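Local coordinates for ATP12 ATPase (Paracoccus denitrificans, PDB 2R31), which is an ATP12-family protein that probably acts as a chaperone in the assembly of the F1 part of ATP synthase, at residues P148-L151 with L152-A156. Numbering follows the deposited sequence.
Sequences PVVL and LKLRA
Val-150 sets CG1 opposite its backbone N (chi1 170°), and Leu-154 sets CG beside its own N (chi1 -71°). The i to i+4 spacing puts the two side chains side by side on one face of the helix, and these torsions bring their methyls together. CG1 of Val-150 meets CD1 of Leu-154 at 4.0 Å. Both residues are buried. Leu-154 continues onto Leu-179, Ile-180 and Leu-183 of helix 179-186, while Val-150 rests on Pro-134 and Leu-135 of a loop. The same spacing brings Val-149 alongside Lys-153 on an exposed face. There CG1 of Val-149 lies 4.1 Å from NZ of Lys-153, and CG of Lys-153 passes 3.3 Å from the O of Val-149. This is the first part of alpha helix 148-159. Four i+4 to i backbone hydrogen bonds run from Leu-152 N to Pro-148 O through Arg-155 N to Leu-151 O. The bond from Arg-155 N to Leu-151 O is 3.0 Å long and fairly straight, with an N-H...O angle of 167°. In one of its two modelled conformers, Arg-155 forms a salt bridge from NH1 to OD1 of Asp-95 on helix 86-95.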
loop_
_atom_site.group_PDB
_atom_site.type_symbol
_atom_site.label_atom_id
_atom_site.label_comp_id
_atom_site.label_asym_id
_atom_site.label_seq_id
_atom_site.Cartn_x
_atom_site.Cartn_y
_atom_site.Cartn_z
ATOM N N PRO A 148 9.448 -2.816 -23.771
ATOM C CA PRO A 148 8.015 -3.123 -23.773
ATOM C C PRO A 148 7.656 -4.445 -23.163
ATOM O O PRO A 148 6.577 -4.615 -22.589
ATOM C CB PRO A 148 7.719 -3.111 -25.293
ATOM C CG PRO A 148 8.744 -2.282 -25.958
ATOM C CD PRO A 148 9.974 -2.433 -25.124
ATOM N N VAL A 149 8.527 -5.460 -23.293
ATOM C CA VAL A 149 8.264 -6.750 -22.702
ATOM C C VAL A 149 8.323 -6.701 -21.171
ATOM O O VAL A 149 7.540 -7.348 -20.496
ATOM C CB VAL A 149 9.239 -7.788 -23.255
ATOM C CG1 VAL A 149 9.206 -9.102 -22.500
ATOM C CG2 VAL A 149 8.898 -8.040 -24.742
ATOM N N VAL A 150 9.239 -5.902 -20.633
ATOM C CA VAL A 150 9.326 -5.737 -19.173
ATOM C C VAL A 150 8.088 -5.024 -18.658
ATOM O O VAL A 150 7.517 -5.374 -17.625
ATOM C CB VAL A 150 10.626 -5.032 -18.793
ATOM C CG1 VAL A 150 10.629 -4.623 -17.304
ATOM C CG2 VAL A 150 11.807 -5.941 -19.107
ATOM N N LEU A 151 7.637 -3.988 -19.395
ATOM C CA LEU A 151 6.392 -3.292 -19.000
ATOM C C LEU A 151 5.206 -4.248 -18.995
ATOM O O LEU A 151 4.370 -4.221 -18.102
ATOM C CB LEU A 151 6.145 -2.082 -19.911
ATOM C CG LEU A 151 7.212 -0.955 -19.795
ATOM C CD1 LEU A 151 6.859 0.129 -20.797
ATOM C CD2 LEU A 151 7.316 -0.394 -18.400
ATOM N N LEU A 152 5.128 -5.127 -20.004
ATOM C CA LEU A 152 4.121 -6.172 -20.060
ATOM C C LEU A 152 4.193 -7.050 -18.802
ATOM O O LEU A 152 3.191 -7.330 -18.118
ATOM C CB LEU A 152 4.274 -7.016 -21.334
ATOM C CG LEU A 152 3.414 -8.231 -21.610
ATOM C CD1 LEU A 152 3.515 -8.632 -23.081
ATOM C CD2 LEU A 152 3.813 -9.464 -20.783
ATOM N N LYS A 153 5.381 -7.560 -18.512
ATOM C CA LYS A 153 5.519 -8.476 -17.377
ATOM C C LYS A 153 5.051 -7.828 -16.104
ATOM O O LYS A 153 4.406 -8.481 -15.261
ATOM C CB LYS A 153 6.951 -8.961 -17.265
ATOM C CG LYS A 153 7.302 -9.945 -18.416
ATOM C CD LYS A 153 8.353 -10.948 -18.162
ATOM C CE LYS A 153 8.449 -11.908 -19.320
ATOM N NZ LYS A 153 9.785 -12.248 -19.904
ATOM N N LEU A 154 5.373 -6.554 -15.908
ATOM C CA LEU A 154 4.989 -5.865 -14.667
ATOM C C LEU A 154 3.480 -5.612 -14.641
ATOM O O LEU A 154 2.844 -5.757 -13.587
ATOM C CB LEU A 154 5.810 -4.603 -14.521
ATOM C CG LEU A 154 7.285 -4.842 -14.185
ATOM C CD1 LEU A 154 8.103 -3.577 -14.321
ATOM C CD2 LEU A 154 7.464 -5.464 -12.793
ATOM N N ARG A 155 2.869 -5.269 -15.778
ATOM C CA ARG A 155 1.413 -5.189 -15.894
ATOM C C ARG A 155 0.775 -6.499 -15.488
ATOM O O ARG A 155 -0.219 -6.539 -14.730
ATOM C CB ARG A 155 0.938 -4.837 -17.308
ATOM C CG ARG A 155 0.911 -3.366 -17.669
ATOM C CD ARG A 155 -0.304 -2.634 -17.059
ATOM N NE ARG A 155 -0.427 -1.303 -17.661
ATOM C CZ ARG A 155 -1.015 -1.065 -18.824
ATOM N NH1 ARG A 155 -1.033 0.191 -19.276
ATOM N NH2 ARG A 155 -1.586 -2.019 -19.541
ATOM N N ALA A 156 1.309 -7.607 -16.017
ATOM C CA ALA A 156 0.705 -8.911 -15.765
ATOM C C ALA A 156 0.822 -9.282 -14.299
ATOM O O ALA A 156 -0.114 -9.883 -13.736
ATOM C CB ALA A 156 1.353 -9.972 -16.660
#